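PDB 5WF2: AP-4 complex accessory subunit Tepsin from Equus caballus, which probably associates with the AP-4 adaptor complex and may take part in vesicular trafficking of proteins at the trans-Golgi network, this chain being its VHS/ENTH-like domain. Local coordinates for residues A[96-99]-A[100-104]; A[123-126]-A[127-131]. All coordinates share one frame; numbering follows the deposited sequence.

Contact 1: A[96-99]-A[100-104]; sequences QEHI and LLLTR
Residues 96-99 and 100-104 form one unbroken run at the N-terminal end of helix 96-111, part of the all-helical VHS/ENTH-like domain, and the backbone steps from one to the other by regular alpha-helical bonds. Leu-100 N donates to Gln-96 O at 3.0 Å, Leu-101 N to Glu-97 O at 2.9 Å, and Leu-102 N to His-98 O at 3.0 Å. The fourth bond, from Thr-103 N to Ile-99 O (2.9 Å), is the most bent of the series at the hydrogen, 142°. Ile-99 O takes a second donor, the hydroxyl Thr-103 OG1, at 2.8 Å, a familiar bond for threonine in alpha helices. That hydroxyl sits above the carbonyl plane, 41° out of it, while the amide of the same residue comes in nearly along the C=O axis. The torsion explains the reach: with chi1 at 61°, OG1 lies between the backbone N and the carbonyl carbon of Thr-103 and turns back down the helix. The methyl CG2 of Thr-103 then lies side by side with CG2 of Ile-99, 4.1 Å away. Both residues are buried, and both pack on Phe-129 of helix 117-132 and on Leu-63 of helix 59-68. On another side of the helix His-98 meets Leu-102. The imidazole His-98 CD2 is 3.8 Å from the methyl Leu-102 CD1, which approaches the ring obliquely. Leu-102 CG also rests 3.3 Å from His-98 O. Gln-96 turns its amide elsewhere: OE1 bonds Ser-132 OG and NE2 bonds Gly-89 O, tying the helix start to its neighbours. The threonine hydroxyl is thus buried with its hydrogen committed to a main-chain oxygen, so this polar group is satisfied within its own helix, next to the Phe-129 side chain.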
ATOM      1  N   GLN A  96      13.442   1.129   3.653  1.00 33.47           N
ATOM      2  CA  GLN A  96      12.723   1.483   2.432  1.00 36.15           C
ATOM      3  C   GLN A  96      13.204   0.637   1.258  1.00 28.60           C
ATOM      4  O   GLN A  96      12.441   0.427   0.311  1.00 31.75           O
ATOM      5  CB  GLN A  96      12.829   2.979   2.077  1.00 39.45           C
ATOM      6  CG  GLN A  96      11.468   3.556   1.582  1.00 39.24           C
ATOM      7  CD  GLN A  96      11.568   4.905   0.897  1.00 30.63           C
ATOM      8  OE1 GLN A  96      12.293   5.058  -0.080  1.00 40.55           O
ATOM      9  NE2 GLN A  96      10.839   5.891   1.407  1.00 36.94           N
ATOM     10  N   GLU A  97      14.424   0.123   1.307  1.00 31.01           N
ATOM     11  CA  GLU A  97      14.826  -0.811   0.261  1.00 30.11           C
ATOM     12  C   GLU A  97      13.990  -2.083   0.325  1.00 26.13           C
ATOM     13  O   GLU A  97      13.720  -2.719  -0.711  1.00 24.17           O
ATOM     14  CB  GLU A  97      16.299  -1.125   0.388  1.00 38.50           C
ATOM     15  CG  GLU A  97      16.817  -1.725  -0.857  1.00 40.46           C
ATOM     16  CD  GLU A  97      18.262  -2.086  -0.749  1.00 37.97           C
ATOM     17  OE1 GLU A  97      18.885  -1.653   0.245  1.00 39.06           O
ATOM     18  OE2 GLU A  97      18.755  -2.815  -1.645  1.00 34.65           O
ATOM     19  N   HIS A  98      13.569  -2.467   1.527  1.00 24.58           N
ATOM     20  CA  HIS A  98      12.734  -3.648   1.684  1.00 19.82           C
ATOM     21  C   HIS A  98      11.320  -3.394   1.187  1.00 24.63           C
ATOM     22  O   HIS A  98      10.712  -4.267   0.552  1.00 21.26           O
ATOM     23  CB  HIS A  98      12.725  -4.078   3.150  1.00 23.24           C
ATOM     24  CG  HIS A  98      12.353  -5.510   3.375  1.00 27.31           C
ATOM     25  ND1 HIS A  98      12.508  -6.126   4.601  1.00 32.06           N
ATOM     26  CD2 HIS A  98      11.837  -6.445   2.547  1.00 25.14           C
ATOM     27  CE1 HIS A  98      12.097  -7.382   4.517  1.00 34.56           C
ATOM     28  NE2 HIS A  98      11.669  -7.597   3.283  1.00 26.47           N
ATOM     29  N   ILE A  99      10.774  -2.206   1.444  1.00 25.33           N
ATOM     30  CA  ILE A  99       9.473  -1.875   0.866  1.00 22.01           C
ATOM     31  C   ILE A  99       9.556  -1.899  -0.655  1.00 18.38           C
ATOM     32  O   ILE A  99       8.662  -2.446  -1.315  1.00 22.18           O
ATOM     33  CB  ILE A  99       8.952  -0.531   1.402  1.00 23.34           C
ATOM     34  CG1 ILE A  99       8.674  -0.684   2.908  1.00 29.66           C
ATOM     35  CG2 ILE A  99       7.600  -0.217   0.796  1.00 25.10           C
ATOM     36  CD1 ILE A  99       8.200   0.571   3.575  1.00 36.52           C
ATOM     37  N   LEU A 100      10.659  -1.411  -1.215  1.00 21.57           N
ATOM     38  CA  LEU A 100      10.819  -1.432  -2.666  1.00 26.15           C
ATOM     39  C   LEU A 100      10.899  -2.857  -3.184  1.00 22.92           C
ATOM     40  O   LEU A 100      10.243  -3.205  -4.172  1.00 20.91           O
ATOM     41  CB  LEU A 100      12.036  -0.653  -3.076  1.00 22.39           C
ATOM     42  CG  LEU A 100      12.427  -0.636  -4.566  1.00 19.93           C
ATOM     43  CD1 LEU A 100      11.299  -0.148  -5.449  1.00 28.90           C
ATOM     44  CD2 LEU A 100      13.637   0.216  -4.701  1.00 28.85           C
ATOM     45  N   LEU A 101      11.729  -3.683  -2.558  1.00 22.59           N
ATOM     46  CA  LEU A 101      11.799  -5.092  -2.952  1.00 20.23           C
ATOM     47  C   LEU A 101      10.423  -5.720  -3.016  1.00 20.87           C
ATOM     48  O   LEU A 101      10.104  -6.440  -3.967  1.00 22.31           O
ATOM     49  CB  LEU A 101      12.701  -5.833  -1.969  1.00 19.94           C
ATOM     50  CG  LEU A 101      12.955  -7.316  -2.194  1.00 22.86           C
ATOM     51  CD1 LEU A 101      14.237  -7.635  -1.499  1.00 23.19           C
ATOM     52  CD2 LEU A 101      11.829  -8.194  -1.654  1.00 21.90           C
ATOM     53  N   LEU A 102       9.579  -5.476  -2.002  1.00 21.69           N
ATOM     54  CA  LEU A 102       8.270  -6.103  -1.981  1.00 22.18           C
ATOM     55  C   LEU A 102       7.289  -5.480  -2.975  1.00 19.65           C
ATOM     56  O   LEU A 102       6.434  -6.191  -3.502  1.00 23.27           O
ATOM     57  CB  LEU A 102       7.674  -6.036  -0.588  1.00 24.32           C
ATOM     58  CG  LEU A 102       8.525  -6.772   0.474  1.00 22.67           C
ATOM     59  CD1 LEU A 102       8.096  -6.378   1.883  1.00 30.88           C
ATOM     60  CD2 LEU A 102       8.424  -8.278   0.249  1.00 27.15           C
ATOM     61  N   THR A 103       7.367  -4.183  -3.214  1.00 21.96           N
ATOM     62  CA  THR A 103       6.330  -3.527  -4.004  1.00 23.65           C
ATOM     63  C   THR A 103       6.716  -3.317  -5.458  1.00 22.21           C
ATOM     64  O   THR A 103       5.835  -3.017  -6.282  1.00 22.88           O
ATOM     65  CB  THR A 103       5.950  -2.164  -3.395  1.00 20.35           C
ATOM     66  OG1 THR A 103       7.077  -1.300  -3.377  1.00 23.52           O
ATOM     67  CG2 THR A 103       5.436  -2.331  -1.972  1.00 24.40           C
ATOM     68  N   ARG A 104       7.995  -3.428  -5.802  1.00 25.13           N
ATOM     69  CA  ARG A 104       8.419  -3.076  -7.151  1.00 23.21           C
ATOM     70  C   ARG A 104       7.615  -3.760  -8.241  1.00 24.98           C
ATOM     71  O   ARG A 104       7.218  -3.071  -9.199  1.00 22.36           O
ATOM     72  CB  ARG A 104       9.907  -3.364  -7.341  1.00 26.44           C
ATOM     73  CG  ARG A 104      10.334  -3.206  -8.777  1.00 32.11           C
ATOM     74  CD  ARG A 104      11.691  -3.794  -8.996  1.00 29.92           C
ATOM     75  NE  ARG A 104      12.765  -2.899  -8.578  1.00 33.13           N
ATOM     76  CZ  ARG A 104      13.463  -3.053  -7.462  1.00 29.97           C
ATOM     77  NH1 ARG A 104      13.148  -4.047  -6.642  1.00 26.29           N
ATOM     78  NH2 ARG A 104      14.456  -2.215  -7.178  1.00 26.83           N
TER

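Contact 2: A[123-126]-A[127-131]; sequences TKIL and RHFEA
Ile-125 lays its CG2 methyl over a face of the Phe-129 ring, one helical turn on, in a CH-pi contact 3.9 Å from the ring centroid. The methyl leans toward one side of the ring, and Ile-125 CG2 comes within 3.5 Å of Phe-129 CE2. The two side chains run side by side. Ile-125 O lies over the same face, near CG, while accepting the amide hydrogen of Phe-129 N at 3.0 Å. This is the inward side of helix 117-132, the last helix of the modelled chain, in the all-helical VHS/ENTH-like domain. Ile-125 packs on Leu-82 and Ala-86 of helix 75-89; Phe-129 reaches Val-85 of that helix and residues of helix 96-111. Elsewhere on the helix, Arg-127 bends at chi2 and chi3 (-74° and 94°), which brings its guanidinium round to Glu-130. Arg-127 NE and NH2 both grip Glu-130 OE1 side-on, each at 3.0 Å, in an i to i+3 salt bridge. Glu-130 CD and OE1 lie at the guanidinium edge, close to its plane. Both nitrogens approach OE1 from the same face of the carboxylate, about 32° out of its plane. Leu-126 crosses both side chains obliquely, with Leu-126 CD2 3.5 Å from Arg-127 NH2 and Leu-126 CD1 3.7 Å from Glu-130 OE2. Thr-123 CG2 meets the guanidinium obliquely, while its OG1 bonds back to Thr-119 O.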
ATOM      1  N   THR A 123       3.326   5.368 -10.320  1.00 22.83           N
ATOM      2  CA  THR A 123       4.596   5.808 -10.871  1.00 20.94           C
ATOM      3  C   THR A 123       5.347   6.675  -9.859  1.00 20.12           C
ATOM      4  O   THR A 123       6.552   6.480  -9.644  1.00 20.31           O
ATOM      5  CB  THR A 123       4.384   6.559 -12.187  1.00 25.49           C
ATOM      6  OG1 THR A 123       3.767   5.692 -13.162  1.00 24.46           O
ATOM      7  CG2 THR A 123       5.707   7.033 -12.744  1.00 28.98           C
ATOM      8  N   LYS A 124       4.646   7.626  -9.207  1.00 22.56           N
ATOM      9  CA  LYS A 124       5.330   8.536  -8.272  1.00 23.26           C
ATOM     10  C   LYS A 124       5.869   7.776  -7.074  1.00 20.30           C
ATOM     11  O   LYS A 124       6.971   8.057  -6.601  1.00 19.58           O
ATOM     12  CB  LYS A 124       4.388   9.644  -7.787  1.00 21.75           C
ATOM     13  CG  LYS A 124       3.718  10.375  -8.899  1.00 30.83           C
ATOM     14  CD  LYS A 124       3.337  11.821  -8.547  1.00 30.21           C
ATOM     15  CE  LYS A 124       2.250  11.923  -7.529  1.00 30.42           C
ATOM     16  NZ  LYS A 124       1.657  13.333  -7.539  1.00 29.07           N
ATOM     17  N   ILE A 125       5.114   6.787  -6.591  1.00 20.73           N
ATOM     18  CA  ILE A 125       5.578   5.979  -5.468  1.00 18.56           C
ATOM     19  C   ILE A 125       6.821   5.196  -5.876  1.00 20.08           C
ATOM     20  O   ILE A 125       7.797   5.100  -5.126  1.00 20.86           O
ATOM     21  CB  ILE A 125       4.471   5.028  -4.995  1.00 21.26           C
ATOM     22  CG1 ILE A 125       3.301   5.799  -4.394  1.00 20.40           C
ATOM     23  CG2 ILE A 125       5.015   4.086  -3.974  1.00 21.54           C
ATOM     24  CD1 ILE A 125       2.048   5.017  -4.126  1.00 23.66           C
ATOM     25  N   LEU A 126       6.766   4.555  -7.041  1.00 21.07           N
ATOM     26  CA  LEU A 126       7.887   3.748  -7.496  1.00 18.64           C
ATOM     27  C   LEU A 126       9.116   4.610  -7.675  1.00 19.44           C
ATOM     28  O   LEU A 126      10.216   4.239  -7.253  1.00 17.66           O
ATOM     29  CB  LEU A 126       7.512   3.054  -8.805  1.00 19.65           C
ATOM     30  CG  LEU A 126       8.550   2.143  -9.454  1.00 26.88           C
ATOM     31  CD1 LEU A 126       9.010   1.107  -8.479  1.00 25.34           C
ATOM     32  CD2 LEU A 126       7.941   1.473 -10.685  1.00 28.01           C
ATOM     33  N   ARG A 127       8.957   5.790  -8.294  1.00 24.27           N
ATOM     34  CA  ARG A 127      10.112   6.667  -8.506  1.00 24.21           C
ATOM     35  C   ARG A 127      10.701   7.163  -7.192  1.00 19.47           C
ATOM     36  O   ARG A 127      11.918   7.311  -7.071  1.00 22.47           O
ATOM     37  CB  ARG A 127       9.731   7.856  -9.391  1.00 27.88           C
ATOM     38  CG  ARG A 127       9.334   7.487 -10.842  1.00 35.89           C
ATOM     39  CD  ARG A 127      10.489   7.096 -11.746  1.00 47.99           C
ATOM     40  NE  ARG A 127      10.675   5.651 -11.756  1.00 46.89           N
ATOM     41  CZ  ARG A 127      10.007   4.806 -12.536  1.00 45.89           C
ATOM     42  NH1 ARG A 127       9.099   5.254 -13.398  1.00 45.52           N
ATOM     43  NH2 ARG A 127      10.253   3.501 -12.442  1.00 40.53           N
ATOM     44  N   HIS A 128       9.870   7.365  -6.189  1.00 18.88           N
ATOM     45  CA  HIS A 128      10.338   7.781  -4.878  1.00 18.25           C
ATOM     46  C   HIS A 128      11.160   6.674  -4.210  1.00 24.00           C
ATOM     47  O   HIS A 128      12.273   6.917  -3.724  1.00 24.90           O
ATOM     48  CB  HIS A 128       9.149   8.177  -4.035  1.00 20.92           C
ATOM     49  CG  HIS A 128       9.527   8.719  -2.697  1.00 22.09           C
ATOM     50  ND1 HIS A 128       9.960  10.021  -2.513  1.00 21.75           N
ATOM     51  CD2 HIS A 128       9.650   8.108  -1.500  1.00 22.70           C
ATOM     52  CE1 HIS A 128      10.252  10.200  -1.239  1.00 30.75           C
ATOM     53  NE2 HIS A 128      10.084   9.057  -0.600  1.00 28.98           N
ATOM     54  N   PHE A 129      10.631   5.444  -4.179  1.00 19.97           N
ATOM     55  CA  PHE A 129      11.352   4.344  -3.543  1.00 19.67           C
ATOM     56  C   PHE A 129      12.672   4.068  -4.261  1.00 23.11           C
ATOM     57  O   PHE A 129      13.699   3.831  -3.620  1.00 25.61           O
ATOM     58  CB  PHE A 129      10.476   3.083  -3.506  1.00 19.17           C
ATOM     59  CG  PHE A 129       9.236   3.176  -2.640  1.00 20.53           C
ATOM     60  CD1 PHE A 129       9.076   4.169  -1.674  1.00 22.77           C
ATOM     61  CD2 PHE A 129       8.282   2.151  -2.700  1.00 15.94           C
ATOM     62  CE1 PHE A 129       7.957   4.204  -0.877  1.00 20.89           C
ATOM     63  CE2 PHE A 129       7.148   2.178  -1.891  1.00 20.89           C
ATOM     64  CZ  PHE A 129       6.977   3.188  -0.979  1.00 21.23           C
ATOM     65  N   GLU A 130      12.683   4.159  -5.596  1.00 24.19           N
ATOM     66  CA  GLU A 130      13.913   3.950  -6.354  1.00 24.74           C
ATOM     67  C   GLU A 130      14.947   5.032  -6.047  1.00 26.80           C
ATOM     68  O   GLU A 130      16.144   4.745  -5.922  1.00 30.76           O
ATOM     69  CB  GLU A 130      13.578   3.902  -7.844  1.00 22.59           C
ATOM     70  CG  GLU A 130      12.864   2.640  -8.262  1.00 23.08           C
ATOM     71  CD  GLU A 130      12.538   2.563  -9.722  1.00 39.23           C
ATOM     72  OE1 GLU A 130      12.479   3.615 -10.404  1.00 40.05           O
ATOM     73  OE2 GLU A 130      12.311   1.428 -10.182  1.00 43.12           O
ATOM     74  N   ALA A 131      14.499   6.272  -5.898  1.00 28.42           N
ATOM     75  CA  ALA A 131      15.408   7.379  -5.626  1.00 29.42           C
ATOM     76  C   ALA A 131      16.096   7.230  -4.278  1.00 37.03           C
ATOM     77  O   ALA A 131      17.301   7.491  -4.151  1.00 36.39           O
ATOM     78  CB  ALA A 131      14.628   8.682  -5.679  1.00 28.33           C
TER

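In the fold
Contact 1 comes first along the chain, on helix 96-111. Contact 2 follows on helix 117-132, the next and last helix. Their centres are 10 Å apart, on the same side of the centre of the chain. They meet chiefly at Phe-129. Ile-99 CG2 lies 3.6 Å from Phe-129 CE2, and Gln-96 CD lies 3.7 Å from Phe-129 CD1. Thr-103 OG1 approaches the same ring. Gln-96 also touches His-128 and bonds Ser-132, so the first turns of one helix are joined to the C-terminal part of the next. Within the VHS/ENTH-like domain, their buried residues belong to the packing between helices, while other sides of both helices carry exposed side chains.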